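PDB 2ZWS: neutral ceramidase, which hydrolyses the N-acyl linkage of ceramide to sphingosine and a free fatty acid with the help of zinc, and also catalyses the reverse synthesis. Local coordinates for residues Ala12-Glu17 with Val59-Gly64; Arg55-Asn60 with Arg132-Ala137; Ala69-Val74 with Val91-Thr96; Tyr225-Asp230 with Phe237-Ala242. All coordinates share one frame; numbering follows the deposited sequence. Where two conformers were deposited one is given.

Contact 1: residues Ala12-Glu17 with Val59-Gly64; sequences ADITGE and VNTDLG. With FMT (formic acid), chain E.
A single methyl group carries the whole contact between Ala12-Glu17 and Val59-Gly64: CD1 of Ile14 meets three successive residues, Thr61, Asp62 and Leu63, just where the strand carrying Thr61 runs out. The closest approach is to the branch point of the leucine, Ile14 CD1 to Leu63 CG at 3.7 Å, the two side chains reaching tip to tip, with both leucine methyls only slightly farther away. Against Thr61 the isoleucine comes in at about a right angle, with CD1 3.8 Å from Thr61 CB, while the hydroxyl of Thr61 is engaged elsewhere, by the carbonyl of Ala94. The long branch of Ile14 lies between its backbone N and carbonyl carbon (chi1 51°), and extension beyond it (chi2 172°) carries the methyl to the turn.

Both backbones bend here. Asp62 is the centre of an inverse gamma turn, closed by a weak bond from Leu63 N to Thr61 O, and its carboxylate is held by Arg43 and the backbone N of Trp41. Across from it, Asp13 forms an Asx turn: OD1 accepts from Thr15 N at 2.9 Å and also from Thr15 OG1 at 2.7 Å, the hydroxyl on the syn side and the amide on the anti side. Two donors on one oxygen thus help hold the bend at Ile14. Asn60, an inferred substrate-binding residue, donates from ND2 to O2 of a bound formic acid, probably from the crystallisation liquor.

The contact is buried where strands 5-13 and 55-61 end; strand 41-49 lies between these two in the sheet, with Ile14 touching its Ala42, and helix 120-138 meets Leu63 through Ile126.

Contact 2: residues Arg55-Asn60 with Arg132-Ala137; sequences RLVYVN and RSIERA. With FMT (formic acid), chain E.
Val57 and Val59 turn the same face of strand 55-61 toward Ile134 and Ser133 of helix 120-138, an alpha/beta packing of a helix against a sheet. The short helix and strand segments lie 9.8 Å apart at their axes and run at 131°, so the helix passes over the strand well away from antiparallel alignment.

The apolar contacts centre on Ile134. Its CG1 meets one methyl from each valine, lying 3.7 Å from Val59 CG2 and 4.1 Å from Val57 CG2. Both valines cross the isoleucine at about a right angle, meeting the flank of its chain. Ile134 CB points past the strand, but CG1 stands opposite the carbonyl carbon (chi1 -65°), and this brings the end of the side chain back onto the two methyls.

The polar bonds run within the helix or within the sheet. Within the helix, Arg136 N and Ala137 N bond to the carbonyls of Arg132 and Ser133, four residues back. The hydroxyl of Ser133 is satisfied by the carbonyl of Ile130, one turn earlier, and can therefore face a hydrocarbon surface that also includes Ala42 and Ala44 of strand 41-49. On the strand, backbone bonds join Val57 to Met92 of the parallel strand 91-95.

Val59 spreads its two methyls over neighbouring helix residues: while CG2 rests on Ile134, CG1 lies 3.8 Å from OG of Ser133.

Contact 3: residues Ala69-Val74 with Val91-Thr96; sequences AVHLKV and VMLAAT
Leu93 projects from strand 91-95 into the side of helix 68-81, and its CD1 methyl makes the close part of this contact. The methyl sits against the helix backbone itself, 3.9 Å from CA of His71, and meets the branch point of Val74, one turn on, with Leu93 CD1 and Val74 CB 4.2 Å apart. Leucine and valine reach toward each other tip to tip. In Leu93 the CG atom stands opposite the carbonyl carbon (chi1 -53°) and the chain then extends, so that one methyl leads the approach. Val74 offers CB and CG1 to it. Leu93 CD1 also lies at the edge of the His71 imidazole, near the ring plane and 4.2 Å from His71 CD2.

Elsewhere the fit is looser. Val91 and Val70 both direct CB toward the opposite segment, yet Val91 CG1 stays 5.1 Å from Val74 CG1, and Val70 CG1 4.7 Å from Leu93 CD1. Near Val91 a water fills the role of a direct polar contact: it donates to the carbonyl O of Val91 at 2.7 Å and lies 2.8 Å from NE2 of His71, in the imidazole plane. The ring thus has hydrocarbon and water at its edge, and the bridge ties the helix side chain to the strand backbone. The carbonyl of Val91 has a second partner, NE2 of Gln396 from strand 392-400.

Helix 68-81 is the crossover of a beta-alpha-beta unit that leads from strand 55-61 to its parallel neighbour 91-95; helix 120-138 packs beside it, with Phe123 and Ile130 against Val70.

Contact 4: residues Tyr225-Asp230 with Phe237-Ala242; sequences YHWEHD and FVAAFA
The indole of Trp227 lies with one face against Phe237 and its plane turned partly away from that of the phenyl ring. The five-membered ring and the phenyl are 4.3 Å apart at their centroids and inclined by 32°, an oblique pairing in which Phe237 CZ comes within 3.4 Å of Trp227 NE1. Two residues of strand 238-242 meet the benzo side of the indole: Ala239 CB approaches CE3 obliquely at 3.8 Å, and Phe241 places CZ at the indole edge, its side chain crossing that of the tryptophan at about a right angle. Phe277 and Tyr281 add further aromatic neighbours to Trp227.

With CG opposite its carbonyl carbon (chi1 -65°), Glu228 passes the edge of the Phe237 ring, and the extended chain beyond delivers OE1 to the strand backbone, where the N-H of Ala239 donates to the anti lone pair at 2.9 Å in a nearly straight bond (168°). Arg43 forms a salt bridge with the same oxygen and Lys11 with OE2, an arrangement that would favour the ionised carboxylate. Just before the strand, a water donates to Glu228 O and accepts a weak bond from Phe237 N.

The short segments of helix 218-231 and strand 238-242 run nearly antiparallel, a helix-strand connection within an alpha/beta arrangement: the chain leaves the helix, turns back along it and enters the sheet beside strand 194-200, in parallel.

In the fold
Contacts 1 to 4 all reach one large mixed sheet of the N-terminal ceramidase family region. Contacts 1 and 2 share Val59 and Asn60 of strand 55-61, and Asp13 O of contact 1 bonds to Arg132 NH1 of contact 2 at 3.0 Å. Contact 3 is nested in the loop that contact 2 closes; Val59 N meets Met92 O at 2.8 Å between their parallel strands. Contact 4 comes nearest through Phe241 O, 3.0 Å from Asn60 ND2 in a weak bond. Asn60, inferred to bind substrate, therefore lies where the contacts converge, beside the formic acid, while the zinc is about 12 Å from the side chain of Leu63 in contact 1.

Contact 1: residues Ala12-Glu17 with Val59-Gly64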
loop_
_atom_site.group_PDB
_atom_site.type_symbol
_atom_site.label_atom_id
_atom_site.label_comp_id
_atom_site.label_asym_id
_atom_site.label_seq_id
_atom_site.Cartn_x
_atom_site.Cartn_y
_atom_site.Cartn_z
ATOM N N ALA A 12 -1.132 8.977 9.298
ATOM C CA ALA A 12 -2.588 9.105 9.476
ATOM C C ALA A 12 -3.333 7.903 8.936
ATOM O O ALA A 12 -2.879 7.228 8.043
ATOM C CB ALA A 12 -3.116 10.363 8.823
ATOM N N ASP A 13 -4.476 7.654 9.543
ATOM C CA ASP A 13 -5.293 6.464 9.325
ATOM C C ASP A 13 -6.028 6.562 7.975
ATOM O O ASP A 13 -6.702 7.582 7.712
ATOM C CB ASP A 13 -6.285 6.448 10.485
ATOM C CG ASP A 13 -7.170 5.201 10.536
ATOM O OD1 ASP A 13 -7.144 4.346 9.619
ATOM O OD2 ASP A 13 -7.916 5.075 11.548
ATOM N N ILE A 14 -5.859 5.549 7.105
ATOM C CA ILE A 14 -6.541 5.498 5.816
ATOM C C ILE A 14 -7.383 4.208 5.721
ATOM O O ILE A 14 -7.727 3.748 4.611
ATOM C CB ILE A 14 -5.563 5.557 4.626
ATOM C CG1 ILE A 14 -4.435 4.509 4.772
ATOM C CG2 ILE A 14 -4.966 6.926 4.465
ATOM C CD1 ILE A 14 -3.512 4.389 3.501
ATOM N N THR A 15 -7.727 3.628 6.877
ATOM C CA THR A 15 -8.479 2.354 6.889
ATOM C C THR A 15 -9.894 2.584 6.351
ATOM O O THR A 15 -10.596 3.503 6.789
ATOM C CB THR A 15 -8.596 1.797 8.315
ATOM O OG1 THR A 15 -7.294 1.749 8.928
ATOM C CG2 THR A 15 -9.186 0.374 8.294
ATOM N N GLY A 16 -10.322 1.732 5.443
ATOM C CA GLY A 16 -11.628 1.856 4.843
ATOM C C GLY A 16 -12.648 0.932 5.489
ATOM O O GLY A 16 -12.524 0.561 6.643
ATOM N N GLU A 17 -13.652 0.537 4.712
ATOM C CA GLU A 17 -14.833 -0.152 5.268
ATOM C C GLU A 17 -14.475 -1.550 5.756
ATOM O O GLU A 17 -13.967 -2.373 4.978
ATOM C CB GLU A 17 -15.917 -0.195 4.180
ATOM C CG GLU A 17 -16.482 1.212 3.869
ATOM C CD GLU A 17 -17.162 1.314 2.518
ATOM O OE1 GLU A 17 -16.480 1.332 1.458
ATOM O OE2 GLU A 17 -18.402 1.363 2.525
ATOM N N VAL A 59 4.897 10.036 0.308
ATOM C CA VAL A 59 3.946 9.347 1.177
ATOM C C VAL A 59 3.873 7.881 0.791
ATOM O O VAL A 59 3.643 7.561 -0.387
ATOM C CB VAL A 59 2.496 9.990 1.122
ATOM C CG1 VAL A 59 1.586 9.327 2.126
ATOM C CG2 VAL A 59 2.530 11.524 1.355
ATOM N N ASN A 60 4.121 6.986 1.749
ATOM C CA ASN A 60 3.911 5.568 1.477
ATOM C C ASN A 60 2.645 5.098 2.210
ATOM O O ASN A 60 2.412 5.480 3.360
ATOM C CB ASN A 60 5.123 4.706 1.899
ATOM C CG ASN A 60 5.114 3.325 1.267
ATOM O OD1 ASN A 60 4.940 3.165 0.052
ATOM N ND2 ASN A 60 5.361 2.336 2.086
ATOM N N THR A 61 1.797 4.343 1.511
ATOM C CA THR A 61 0.482 3.983 2.014
ATOM C C THR A 61 0.304 2.461 2.134
ATOM O O THR A 61 0.761 1.676 1.263
ATOM C CB THR A 61 -0.637 4.541 1.076
ATOM O OG1 THR A 61 -0.522 3.943 -0.236
ATOM C CG2 THR A 61 -0.573 6.105 0.999
ATOM N N ASP A 62 -0.386 2.051 3.200
ATOM C CA ASP A 62 -0.728 0.646 3.409
ATOM C C ASP A 62 -1.943 0.223 2.531
ATOM O O ASP A 62 -3.010 -0.122 3.057
ATOM C CB ASP A 62 -1.037 0.383 4.894
ATOM C CG ASP A 62 0.177 0.489 5.814
ATOM O OD1 ASP A 62 1.265 -0.021 5.472
ATOM O OD2 ASP A 62 0.017 1.019 6.938
ATOM N N LEU A 63 -1.742 0.243 1.218
ATOM C CA LEU A 63 -2.795 -0.021 0.232
ATOM C C LEU A 63 -2.274 -0.984 -0.819
ATOM O O LEU A 63 -1.057 -1.127 -0.996
ATOM C CB LEU A 63 -3.204 1.279 -0.495
ATOM C CG LEU A 63 -3.780 2.363 0.425
ATOM C CD1 LEU A 63 -3.964 3.648 -0.324
ATOM C CD2 LEU A 63 -5.109 1.881 1.017
ATOM N N GLY A 64 -3.184 -1.608 -1.576
ATOM C CA GLY A 64 -2.783 -2.458 -2.696
ATOM C C GLY A 64 -2.081 -1.649 -3.763
ATOM O O GLY A 64 -1.130 -2.117 -4.401
HETATM C C FMT E . 5.026 0.652 5.374
HETATM O O1 FMT E . 4.134 -0.107 5.880
HETATM O O2 FMT E . 4.944 1.801 4.836
#

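Contact 2: residues Arg55-Asn60 with Arg132-Ala137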
loop_
_atom_site.group_PDB
_atom_site.type_symbol
_atom_site.label_atom_id
_atom_site.label_comp_id
_atom_site.label_asym_id
_atom_site.label_seq_id
_atom_site.Cartn_x
_atom_site.Cartn_y
_atom_site.Cartn_z
ATOM N N ARG A 55 10.823 22.077 -1.223
ATOM C CA ARG A 55 10.243 21.042 -0.420
ATOM C C ARG A 55 9.757 19.908 -1.343
ATOM O O ARG A 55 9.214 20.169 -2.418
ATOM C CB ARG A 55 9.067 21.611 0.369
ATOM C CG ARG A 55 8.217 20.590 1.068
ATOM C CD ARG A 55 6.991 21.247 1.735
ATOM N NE ARG A 55 7.362 22.235 2.755
ATOM C CZ ARG A 55 6.522 22.718 3.671
ATOM N NH1 ARG A 55 5.258 22.310 3.722
ATOM N NH2 ARG A 55 6.956 23.614 4.538
ATOM N N LEU A 56 9.962 18.677 -0.878
ATOM C CA LEU A 56 9.386 17.482 -1.455
ATOM C C LEU A 56 8.569 16.779 -0.387
ATOM O O LEU A 56 8.876 16.884 0.801
ATOM C CB LEU A 56 10.506 16.532 -1.900
ATOM C CG LEU A 56 11.473 17.071 -2.971
ATOM C CD1 LEU A 56 12.583 16.062 -3.141
ATOM C CD2 LEU A 56 10.789 17.327 -4.293
ATOM N N VAL A 57 7.545 16.045 -0.807
ATOM C CA VAL A 57 6.889 15.125 0.123
ATOM C C VAL A 57 6.690 13.756 -0.547
ATOM O O VAL A 57 6.222 13.646 -1.696
ATOM C CB VAL A 57 5.580 15.724 0.746
ATOM C CG1 VAL A 57 4.542 16.061 -0.319
ATOM C CG2 VAL A 57 5.012 14.788 1.815
ATOM N N TYR A 58 7.080 12.724 0.199
ATOM C CA TYR A 58 6.898 11.335 -0.192
ATOM C C TYR A 58 5.953 10.676 0.817
ATOM O O TYR A 58 6.124 10.844 2.028
ATOM C CB TYR A 58 8.263 10.612 -0.180
ATOM C CG TYR A 58 8.165 9.128 -0.327
ATOM C CD1 TYR A 58 8.090 8.291 0.794
ATOM C CD2 TYR A 58 8.129 8.562 -1.592
ATOM C CE1 TYR A 58 7.974 6.913 0.666
ATOM C CE2 TYR A 58 8.036 7.168 -1.754
ATOM C CZ TYR A 58 7.948 6.360 -0.620
ATOM O OH TYR A 58 7.847 4.996 -0.781
ATOM N N VAL A 59 4.897 10.036 0.308
ATOM C CA VAL A 59 3.946 9.347 1.177
ATOM C C VAL A 59 3.873 7.881 0.791
ATOM O O VAL A 59 3.643 7.561 -0.387
ATOM C CB VAL A 59 2.496 9.990 1.122
ATOM C CG1 VAL A 59 1.586 9.327 2.126
ATOM C CG2 VAL A 59 2.530 11.524 1.355
ATOM N N ASN A 60 4.121 6.986 1.749
ATOM C CA ASN A 60 3.911 5.568 1.477
ATOM C C ASN A 60 2.645 5.098 2.210
ATOM O O ASN A 60 2.412 5.480 3.360
ATOM C CB ASN A 60 5.123 4.706 1.899
ATOM C CG ASN A 60 5.114 3.325 1.267
ATOM O OD1 ASN A 60 4.940 3.165 0.052
ATOM N ND2 ASN A 60 5.361 2.336 2.086
ATOM N N ARG A 132 -4.218 14.166 5.525
ATOM C CA ARG A 132 -3.969 14.376 6.961
ATOM C C ARG A 132 -2.527 13.996 7.310
ATOM O O ARG A 132 -1.882 14.634 8.114
ATOM C CB ARG A 132 -4.944 13.527 7.759
ATOM C CG ARG A 132 -4.991 13.841 9.253
ATOM C CD ARG A 132 -6.022 12.918 10.013
ATOM N NE ARG A 132 -7.206 12.634 9.195
ATOM C CZ ARG A 132 -7.556 11.438 8.704
ATOM N NH1 ARG A 132 -6.873 10.304 9.004
ATOM N NH2 ARG A 132 -8.631 11.379 7.920
ATOM N N SER A 133 -1.982 12.967 6.656
ATOM C CA SER A 133 -0.584 12.554 6.973
ATOM C C SER A 133 0.410 13.665 6.591
ATOM O O SER A 133 1.393 13.922 7.315
ATOM C CB SER A 133 -0.231 11.204 6.323
ATOM O OG SER A 133 -0.033 11.342 4.940
ATOM N N ILE A 134 0.135 14.357 5.480
ATOM C CA ILE A 134 0.998 15.442 5.010
ATOM C C ILE A 134 0.859 16.641 5.915
ATOM O O ILE A 134 1.859 17.256 6.277
ATOM C CB ILE A 134 0.675 15.793 3.537
ATOM C CG1 ILE A 134 1.017 14.617 2.592
ATOM C CG2 ILE A 134 1.462 17.029 3.031
ATOM C CD1 ILE A 134 0.405 14.733 1.143
ATOM N N GLU A 135 -0.370 16.939 6.322
ATOM C CA GLU A 135 -0.624 18.026 7.272
ATOM C C GLU A 135 0.128 17.795 8.576
ATOM O O GLU A 135 0.726 18.734 9.149
ATOM C CB GLU A 135 -2.118 18.116 7.530
ATOM C CG GLU A 135 -2.857 18.623 6.334
ATOM C CD GLU A 135 -4.355 18.723 6.590
ATOM O OE1 GLU A 135 -4.896 17.930 7.392
ATOM O OE2 GLU A 135 -4.988 19.591 5.970
ATOM N N ARG A 136 0.100 16.551 9.058
ATOM C CA ARG A 136 0.802 16.217 10.284
ATOM C C ARG A 136 2.305 16.328 10.108
ATOM O O ARG A 136 2.988 16.866 10.974
ATOM C CB ARG A 136 0.419 14.836 10.807
ATOM C CG ARG A 136 -1.021 14.803 11.238
ATOM C CD ARG A 136 -1.500 13.407 11.582
ATOM N NE ARG A 136 -2.763 13.478 12.328
ATOM C CZ ARG A 136 -3.435 12.414 12.768
ATOM N NH1 ARG A 136 -2.994 11.186 12.514
ATOM N NH2 ARG A 136 -4.568 12.578 13.452
ATOM N N ALA A 137 2.818 15.825 8.991
ATOM C CA ALA A 137 4.234 15.905 8.707
ATOM C C ALA A 137 4.731 17.340 8.616
ATOM O O ALA A 137 5.746 17.673 9.217
ATOM C CB ALA A 137 4.591 15.118 7.448
HETATM C C FMT E . 5.026 0.652 5.374
HETATM O O1 FMT E . 4.134 -0.107 5.880
HETATM O O2 FMT E . 4.944 1.801 4.836
#

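Contact 3: residues Ala69-Val74 with Val91-Thr96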
loop_
_atom_site.group_PDB
_atom_site.type_symbol
_atom_site.label_atom_id
_atom_site.label_comp_id
_atom_site.label_asym_id
_atom_site.label_seq_id
_atom_site.Cartn_x
_atom_site.Cartn_y
_atom_site.Cartn_z
ATOM N N ALA A 69 -7.208 8.004 -9.462
ATOM C CA ALA A 69 -8.279 8.789 -8.819
ATOM C C ALA A 69 -7.889 9.402 -7.449
ATOM O O ALA A 69 -8.265 10.540 -7.109
ATOM C CB ALA A 69 -9.528 7.914 -8.683
ATOM N N VAL A 70 -7.157 8.619 -6.655
ATOM C CA VAL A 70 -6.635 9.058 -5.371
ATOM C C VAL A 70 -5.601 10.150 -5.610
ATOM O O VAL A 70 -5.662 11.194 -4.967
ATOM C CB VAL A 70 -6.049 7.844 -4.606
ATOM C CG1 VAL A 70 -5.315 8.299 -3.329
ATOM C CG2 VAL A 70 -7.179 6.838 -4.277
ATOM N N HIS A 71 -4.625 9.902 -6.488
ATOM C CA HIS A 71 -3.591 10.900 -6.782
ATOM C C HIS A 71 -4.202 12.244 -7.179
ATOM O O HIS A 71 -3.854 13.293 -6.613
ATOM C CB HIS A 71 -2.707 10.329 -7.894
ATOM C CG HIS A 71 -1.628 11.248 -8.353
ATOM N ND1 HIS A 71 -1.599 11.756 -9.634
ATOM C CD2 HIS A 71 -0.507 11.706 -7.736
ATOM C CE1 HIS A 71 -0.524 12.511 -9.780
ATOM N NE2 HIS A 71 0.156 12.493 -8.646
ATOM N N LEU A 72 -5.166 12.217 -8.083
ATOM C CA LEU A 72 -5.770 13.460 -8.586
ATOM C C LEU A 72 -6.500 14.224 -7.483
ATOM O O LEU A 72 -6.403 15.434 -7.418
ATOM C CB LEU A 72 -6.719 13.153 -9.765
ATOM C CG LEU A 72 -6.023 12.617 -11.023
ATOM C CD1 LEU A 72 -7.060 12.167 -12.085
ATOM C CD2 LEU A 72 -5.039 13.633 -11.618
ATOM N N LYS A 73 -7.229 13.505 -6.634
ATOM C CA LYS A 73 -8.027 14.150 -5.597
ATOM C C LYS A 73 -7.123 14.650 -4.489
ATOM O O LYS A 73 -7.348 15.733 -3.962
ATOM C CB LYS A 73 -9.112 13.213 -5.058
ATOM C CG LYS A 73 -10.055 13.870 -4.035
ATOM C CD LYS A 73 -10.917 14.999 -4.656
ATOM C CE LYS A 73 -12.162 15.241 -3.831
ATOM N NZ LYS A 73 -12.903 13.954 -3.617
ATOM N N VAL A 74 -6.106 13.864 -4.135
ATOM C CA VAL A 74 -5.155 14.338 -3.129
ATOM C C VAL A 74 -4.496 15.645 -3.608
ATOM O O VAL A 74 -4.377 16.615 -2.848
ATOM C CB VAL A 74 -4.099 13.256 -2.782
ATOM C CG1 VAL A 74 -2.888 13.861 -2.041
ATOM C CG2 VAL A 74 -4.728 12.120 -1.948
ATOM N N VAL A 91 5.031 15.998 -4.988
ATOM C CA VAL A 91 4.298 15.076 -4.117
ATOM C C VAL A 91 4.356 13.692 -4.768
ATOM O O VAL A 91 3.891 13.540 -5.921
ATOM C CB VAL A 91 2.796 15.525 -3.940
ATOM C CG1 VAL A 91 2.032 14.455 -3.158
ATOM C CG2 VAL A 91 2.659 16.918 -3.284
ATOM N N MET A 92 4.892 12.700 -4.047
ATOM C CA MET A 92 4.929 11.317 -4.556
ATOM C C MET A 92 4.128 10.437 -3.620
ATOM O O MET A 92 4.364 10.437 -2.426
ATOM C CB MET A 92 6.375 10.785 -4.652
ATOM C CG MET A 92 6.470 9.401 -5.270
ATOM S SD MET A 92 8.168 8.793 -5.409
ATOM C CE MET A 92 8.878 9.985 -6.564
ATOM N N LEU A 93 3.202 9.667 -4.194
ATOM C CA LEU A 93 2.373 8.748 -3.406
ATOM C C LEU A 93 2.694 7.337 -3.835
ATOM O O LEU A 93 2.707 7.069 -5.027
ATOM C CB LEU A 93 0.882 9.025 -3.670
ATOM C CG LEU A 93 0.365 10.452 -3.494
ATOM C CD1 LEU A 93 -1.140 10.475 -3.764
ATOM C CD2 LEU A 93 0.653 11.029 -2.099
ATOM N N ALA A 94 2.998 6.444 -2.904
ATOM C CA ALA A 94 3.328 5.066 -3.243
ATOM C C ALA A 94 2.600 4.123 -2.305
ATOM O O ALA A 94 2.070 4.540 -1.268
ATOM C CB ALA A 94 4.808 4.873 -3.169
ATOM N N ALA A 95 2.524 2.858 -2.691
ATOM C CA ALA A 95 1.804 1.865 -1.896
ATOM C C ALA A 95 2.687 0.655 -1.582
ATOM O O ALA A 95 3.598 0.301 -2.362
ATOM C CB ALA A 95 0.608 1.402 -2.697
ATOM N N THR A 96 2.344 -0.014 -0.486
ATOM C CA THR A 96 3.065 -1.205 -0.042
ATOM C C THR A 96 2.614 -2.471 -0.808
ATOM O O THR A 96 3.295 -3.518 -0.742
ATOM C CB THR A 96 2.761 -1.519 1.433
ATOM O OG1 THR A 96 1.340 -1.735 1.567
ATOM C CG2 THR A 96 3.288 -0.431 2.367
HETATM O O HOH W 1 2.464 14.046 -8.146
#

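Contact 4: residues Tyr225-Asp230 with Phe237-Ala242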
loop_
_atom_site.group_PDB
_atom_site.type_symbol
_atom_site.label_atom_id
_atom_site.label_comp_id
_atom_site.label_asym_id
_atom_site.label_seq_id
_atom_site.Cartn_x
_atom_site.Cartn_y
_atom_site.Cartn_z
ATOM N N TYR A 225 5.130 -1.490 11.867
ATOM C CA TYR A 225 4.551 -1.530 13.209
ATOM C C TYR A 225 5.623 -2.024 14.174
ATOM O O TYR A 225 5.783 -1.453 15.258
ATOM C CB TYR A 225 3.391 -2.517 13.241
ATOM C CG TYR A 225 2.796 -2.739 14.610
ATOM C CD1 TYR A 225 3.136 -3.861 15.367
ATOM C CD2 TYR A 225 1.870 -1.821 15.148
ATOM C CE1 TYR A 225 2.563 -4.061 16.631
ATOM C CE2 TYR A 225 1.305 -2.028 16.391
ATOM C CZ TYR A 225 1.678 -3.136 17.129
ATOM O OH TYR A 225 1.105 -3.373 18.370
ATOM N N HIS A 226 6.359 -3.073 13.813
ATOM C CA HIS A 226 7.376 -3.566 14.738
ATOM C C HIS A 226 8.383 -2.445 15.063
ATOM O O HIS A 226 8.760 -2.245 16.227
ATOM C CB HIS A 226 8.068 -4.794 14.136
ATOM C CG HIS A 226 9.099 -5.400 15.037
ATOM N ND1 HIS A 226 8.772 -6.035 16.216
ATOM C CD2 HIS A 226 10.450 -5.467 14.933
ATOM C CE1 HIS A 226 9.881 -6.472 16.800
ATOM N NE2 HIS A 226 10.912 -6.149 16.035
ATOM N N TRP A 227 8.833 -1.705 14.050
ATOM C CA TRP A 227 9.791 -0.618 14.317
ATOM C C TRP A 227 9.194 0.486 15.190
ATOM O O TRP A 227 9.819 0.931 16.168
ATOM C CB TRP A 227 10.317 -0.017 13.008
ATOM C CG TRP A 227 11.705 0.579 13.119
ATOM C CD1 TRP A 227 12.325 1.088 14.252
ATOM C CD2 TRP A 227 12.635 0.771 12.040
ATOM N NE1 TRP A 227 13.591 1.544 13.922
ATOM C CE2 TRP A 227 13.802 1.366 12.582
ATOM C CE3 TRP A 227 12.603 0.477 10.668
ATOM C CZ2 TRP A 227 14.923 1.671 11.793
ATOM C CZ3 TRP A 227 13.722 0.791 9.885
ATOM C CH2 TRP A 227 14.859 1.385 10.454
ATOM N N GLU A 228 8.008 0.963 14.803
ATOM C CA GLU A 228 7.365 2.084 15.493
ATOM C C GLU A 228 6.898 1.747 16.912
ATOM O O GLU A 228 7.059 2.567 17.842
ATOM C CB GLU A 228 6.171 2.577 14.687
ATOM C CG GLU A 228 6.573 3.176 13.348
ATOM C CD GLU A 228 5.413 3.404 12.374
ATOM O OE1 GLU A 228 5.664 4.096 11.346
ATOM O OE2 GLU A 228 4.283 2.895 12.617
ATOM N N HIS A 229 6.329 0.557 17.069
ATOM C CA HIS A 229 5.653 0.156 18.307
ATOM C C HIS A 229 6.546 -0.671 19.225
ATOM O O HIS A 229 6.498 -0.490 20.437
ATOM C CB HIS A 229 4.383 -0.625 17.967
ATOM C CG HIS A 229 3.574 -1.059 19.152
ATOM N ND1 HIS A 229 3.776 -2.270 19.776
ATOM C CD2 HIS A 229 2.547 -0.465 19.804
ATOM C CE1 HIS A 229 2.913 -2.407 20.771
ATOM N NE2 HIS A 229 2.153 -1.325 20.809
ATOM N N ASP A 230 7.327 -1.597 18.669
ATOM C CA ASP A 230 8.086 -2.537 19.519
ATOM C C ASP A 230 9.551 -2.119 19.717
ATOM O O ASP A 230 10.171 -2.510 20.711
ATOM C CB ASP A 230 8.058 -3.975 18.940
ATOM C CG ASP A 230 6.639 -4.542 18.747
ATOM O OD1 ASP A 230 6.500 -5.387 17.823
ATOM O OD2 ASP A 230 5.694 -4.169 19.496
ATOM N N PHE A 237 8.125 7.870 16.116
ATOM C CA PHE A 237 8.909 7.277 15.042
ATOM C C PHE A 237 7.986 6.937 13.884
ATOM O O PHE A 237 6.867 6.422 14.097
ATOM C CB PHE A 237 9.573 6.004 15.534
ATOM C CG PHE A 237 10.695 5.567 14.673
ATOM C CD1 PHE A 237 10.540 4.561 13.712
ATOM C CD2 PHE A 237 11.936 6.181 14.809
ATOM C CE1 PHE A 237 11.611 4.185 12.890
ATOM C CE2 PHE A 237 12.996 5.799 14.016
ATOM C CZ PHE A 237 12.847 4.797 13.060
ATOM N N VAL A 238 8.451 7.231 12.664
ATOM C CA VAL A 238 7.736 6.789 11.462
ATOM C C VAL A 238 8.669 5.972 10.600
ATOM O O VAL A 238 9.726 6.452 10.166
ATOM C CB VAL A 238 7.143 7.969 10.668
ATOM C CG1 VAL A 238 6.372 7.466 9.428
ATOM C CG2 VAL A 238 6.221 8.820 11.582
ATOM N N ALA A 239 8.266 4.730 10.364
ATOM C CA ALA A 239 9.016 3.797 9.506
ATOM C C ALA A 239 8.135 3.346 8.361
ATOM O O ALA A 239 7.104 2.722 8.577
ATOM C CB ALA A 239 9.443 2.574 10.282
ATOM N N ALA A 240 8.544 3.684 7.147
ATOM C CA ALA A 240 7.848 3.201 5.934
ATOM C C ALA A 240 8.643 2.039 5.308
ATOM O O ALA A 240 9.845 2.121 5.147
ATOM C CB ALA A 240 7.675 4.333 4.905
ATOM N N PHE A 241 7.938 0.970 4.938
ATOM C CA PHE A 241 8.506 -0.088 4.134
ATOM C C PHE A 241 7.851 -0.021 2.767
ATOM O O PHE A 241 6.651 -0.357 2.614
ATOM C CB PHE A 241 8.325 -1.444 4.825
ATOM C CG PHE A 241 9.297 -1.630 5.935
ATOM C CD1 PHE A 241 9.068 -0.993 7.148
ATOM C CD2 PHE A 241 10.468 -2.376 5.759
ATOM C CE1 PHE A 241 9.996 -1.095 8.206
ATOM C CE2 PHE A 241 11.391 -2.491 6.820
ATOM C CZ PHE A 241 11.161 -1.830 8.019
ATOM N N ALA A 242 8.637 0.452 1.799
ATOM C CA ALA A 242 8.204 0.691 0.421
ATOM C C ALA A 242 8.690 -0.411 -0.533
ATOM O O ALA A 242 9.594 -1.207 -0.202
ATOM C CB ALA A 242 8.719 2.036 -0.073
HETATM O O HOH W 2 7.671 5.196 18.171
#